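Local coordinates for uncharacterized protein (Wolinella succinogenes, PDB 3JYG), which is of unknown function but belongs to the 6-pyruvoyl tetrahydropterin synthase family and carries a bound zinc ion, at residues A[138-141]-A[142-145]; A[62-65]-A[66-69]. All blocks are in the same frame, centred on the assembly; numbering follows the deposited sequence.

Interaction 1: A[138-141]-A[142-145]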
# COMPACT_ATOMS: atom_id res chain seq x y z
N VAL A 138 1.69 -24.10 -10.68
CA VAL A 138 2.86 -23.35 -11.19
C VAL A 138 3.06 -22.22 -10.21
O VAL A 138 2.13 -21.44 -9.93
CB VAL A 138 2.64 -22.86 -12.63
CG1 VAL A 138 1.43 -21.83 -12.72
CG2 VAL A 138 3.90 -22.22 -13.19
N PRO A 139 4.27 -22.12 -9.63
CA PRO A 139 4.41 -21.18 -8.47
C PRO A 139 4.59 -19.70 -8.89
O PRO A 139 5.63 -19.09 -8.58
CB PRO A 139 5.65 -21.70 -7.72
CG PRO A 139 6.49 -22.40 -8.85
CD PRO A 139 5.47 -22.97 -9.85
N THR A 140 3.57 -19.16 -9.56
CA THR A 140 3.48 -17.73 -9.86
C THR A 140 3.12 -16.99 -8.58
O THR A 140 2.63 -17.60 -7.63
CB THR A 140 2.33 -17.46 -10.84
OG1 THR A 140 1.11 -18.03 -10.34
CG2 THR A 140 2.61 -18.11 -12.21
N SER A 141 3.33 -15.67 -8.56
CA SER A 141 2.83 -14.83 -7.47
C SER A 141 1.37 -15.03 -7.17
O SER A 141 1.01 -15.14 -6.02
CB SER A 141 3.05 -13.36 -7.81
OG SER A 141 4.46 -13.20 -7.85
N GLU A 142 0.52 -15.03 -8.20
CA GLU A 142 -0.94 -15.25 -8.01
C GLU A 142 -1.25 -16.64 -7.44
O GLU A 142 -2.15 -16.79 -6.62
CB GLU A 142 -1.74 -15.07 -9.32
CG GLU A 142 -1.52 -13.72 -10.03
CD GLU A 142 -0.40 -13.77 -11.07
OE1 GLU A 142 0.75 -14.22 -10.77
OE2 GLU A 142 -0.67 -13.35 -12.22
N SER A 143 -0.51 -17.66 -7.87
CA SER A 143 -0.82 -19.01 -7.38
C SER A 143 -0.39 -19.15 -5.93
O SER A 143 -1.09 -19.80 -5.13
CB SER A 143 -0.15 -20.07 -8.24
OG SER A 143 -0.67 -20.02 -9.56
N ILE A 144 0.75 -18.56 -5.60
CA ILE A 144 1.20 -18.55 -4.19
C ILE A 144 0.23 -17.82 -3.23
O ILE A 144 -0.10 -18.34 -2.12
CB ILE A 144 2.65 -17.99 -4.10
CG1 ILE A 144 3.60 -19.02 -4.77
CG2 ILE A 144 3.09 -17.71 -2.63
CD1 ILE A 144 5.07 -18.46 -5.05
N ALA A 145 -0.20 -16.63 -3.64
CA ALA A 145 -1.19 -15.85 -2.91
C ALA A 145 -2.49 -16.66 -2.70
O ALA A 145 -2.97 -16.72 -1.57
CB ALA A 145 -1.50 -14.55 -3.64

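Interaction 2: A[62-65]-A[66-69]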
# COMPACT_ATOMS: atom_id res chain seq x y z
N ASP A 62 -5.60 -10.14 17.85
CA ASP A 62 -4.21 -9.77 18.16
C ASP A 62 -3.29 -10.12 16.97
O ASP A 62 -3.35 -11.26 16.48
CB ASP A 62 -3.69 -10.46 19.43
CG ASP A 62 -2.44 -9.76 20.00
OD1 ASP A 62 -1.35 -9.90 19.43
OD2 ASP A 62 -2.56 -9.03 21.00
N PHE A 63 -2.47 -9.15 16.53
CA PHE A 63 -1.41 -9.40 15.51
C PHE A 63 -0.66 -10.71 15.76
O PHE A 63 -0.37 -11.42 14.82
CB PHE A 63 -0.39 -8.24 15.37
CG PHE A 63 -0.92 -7.03 14.66
CD1 PHE A 63 -1.22 -7.08 13.30
CD2 PHE A 63 -1.12 -5.82 15.35
CE1 PHE A 63 -1.73 -5.97 12.64
CE2 PHE A 63 -1.63 -4.69 14.69
CZ PHE A 63 -1.93 -4.77 13.32
N ALA A 64 -0.37 -11.04 17.03
CA ALA A 64 0.37 -12.28 17.37
C ALA A 64 -0.37 -13.55 17.04
O ALA A 64 0.22 -14.65 17.09
CB ALA A 64 0.81 -12.30 18.84
N HIS A 65 -1.66 -13.44 16.70
CA HIS A 65 -2.43 -14.64 16.37
C HIS A 65 -2.13 -15.13 14.96
O HIS A 65 -2.77 -16.06 14.48
CB HIS A 65 -3.93 -14.42 16.57
CG HIS A 65 -4.33 -14.32 18.01
ND1 HIS A 65 -5.44 -13.63 18.43
CD2 HIS A 65 -3.77 -14.85 19.14
CE1 HIS A 65 -5.56 -13.73 19.74
NE2 HIS A 65 -4.54 -14.44 20.20
N LEU A 66 -1.14 -14.51 14.33
CA LEU A 66 -0.64 -14.97 13.04
C LEU A 66 0.78 -15.55 13.19
O LEU A 66 1.45 -15.90 12.19
CB LEU A 66 -0.71 -13.85 11.98
CG LEU A 66 -2.11 -13.57 11.37
CD1 LEU A 66 -2.15 -12.31 10.50
CD2 LEU A 66 -2.68 -14.82 10.59
N ASN A 67 1.22 -15.68 14.45
CA ASN A 67 2.54 -16.29 14.75
C ASN A 67 2.72 -17.70 14.17
O ASN A 67 3.77 -18.03 13.67
CB ASN A 67 2.87 -16.26 16.26
CG ASN A 67 3.22 -14.86 16.78
OD1 ASN A 67 3.46 -13.91 16.01
ND2 ASN A 67 3.24 -14.73 18.10
N TRP A 68 1.70 -18.53 14.27
CA TRP A 68 1.72 -19.87 13.65
C TRP A 68 1.95 -19.80 12.13
O TRP A 68 2.46 -20.75 11.51
CB TRP A 68 0.43 -20.64 13.91
CG TRP A 68 -0.72 -20.01 13.20
CD1 TRP A 68 -1.45 -18.94 13.64
CD2 TRP A 68 -1.22 -20.32 11.89
NE1 TRP A 68 -2.38 -18.58 12.70
CE2 TRP A 68 -2.27 -19.41 11.62
CE3 TRP A 68 -0.88 -21.27 10.92
CZ2 TRP A 68 -3.00 -19.44 10.42
CZ3 TRP A 68 -1.59 -21.29 9.73
CH2 TRP A 68 -2.65 -20.37 9.50
N PHE A 69 1.51 -18.70 11.53
CA PHE A 69 1.62 -18.55 10.09
C PHE A 69 3.02 -18.07 9.78
O PHE A 69 3.61 -18.52 8.81
CB PHE A 69 0.56 -17.60 9.55
CG PHE A 69 0.65 -17.37 8.06
CD1 PHE A 69 0.19 -18.32 7.17
CD2 PHE A 69 1.15 -16.17 7.56
CE1 PHE A 69 0.24 -18.11 5.82
CE2 PHE A 69 1.21 -15.94 6.21
CZ PHE A 69 0.76 -16.91 5.33
O HOH W 1 2.21 -12.82 13.80

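Interaction 1: A[138-141]-A[142-145]
T140 OG1 has three polar partners. The backbone of S143 donates to it, with S143 N 3.0 Å from T140 OG1, and G58 O of the second subunit is a further hydrogen-bond partner. The hydroxyl of S143 comes in tip to tip, its OG 2.8 Å from T140 OG1, and also lies near V138 O, so its single proton has two possible destinations. The T140 torsion matters here: at chi1 53° the oxygen sits between backbone N and carbonyl carbon, turned back over the first turn of the helix. This is a classic N-cap, with the threonine hydroxyl satisfying an amide that the start of helix 141-155, one of the long helices packed on the T-fold sheet, cannot pair internally. All eight residues here are buried. Regular helical bonding follows at once, nearly straight, from I144 N to T140 O at 2.9 Å and 168°. The next rung joins A145 N to S141 O at 3.1 Å. Ahead of the cap, P139 centres an inverse gamma turn in which T140 N reaches V138 O at 2.7 Å. P139 O is a weak hydrogen-bond partner of ND1 of H17, a zinc ligand, and I144 CD1 lies 3.6 Å from P139 O. E142 bends at chi2 (93°), bringing OE1 within 3.6 Å of T140 CB, while OE2 accepts from V60 N of the second subunit. S141 OG hydrogen-bonds E170 OE1.

Interaction 2: A[62-65]-A[66-69]
A64 O accepts from N67 N at 3.0 Å, the donor lying well above the carbonyl plane rather than on a lone pair, in the tight turn where the 3-10 segment runs into the helix. One residue earlier, F63 O takes L66 N at 3.2 Å. A water also donates to F63 O and, at 2.8 Å, to N67 OD1, tying the asparagine amide back to the turn. With chi1 -73°, that amide folds beside A64, its ND2 3.5 Å from A64 CB, yet ND2 itself bonds S29 O of the third subunit. W68 swings its indole back at chi1 68°, so that H65 O meets the ring at its edge and NE1 donates only weakly to H65 O, at 3.1 Å and 122°. Behind this shell, D62 sets the turn as an Asx turn: OD1, through its anti lone pair, accepts from A64 N at 2.8 Å. D62 CB lies over one face of the H65 ring, offset toward the rim, and D62 OD2 bonds Q22 of the third subunit. H65 ND1 bonds T61 OG1, whereas NE2 accepts a hydrogen bond from the backbone N of N25 of the third subunit; because that amide can only donate, the imidazole is probably neutral, with its proton on ND1.

In the fold
Interactions 1 and 2 introduce the two helices that lie on the sheet of this T-fold, 141-155 and 67-77. The centres of the two interactions are 23 Å apart and their nearest atoms about 8 Å, so they do not touch directly; the link runs through L152, a later residue of helix 141-155 on which L66, W68 and F69 pack. Interaction 1 lies near the metal, the S141 side chain about 6 Å from the zinc ion held by H17, H40 and H42. Both face subunit boundaries: 138-145 meets R57 to V60 of the second subunit, and F63 packs on E170 of the third, the counterpart of the glutamate that S141 bonds within its own chain.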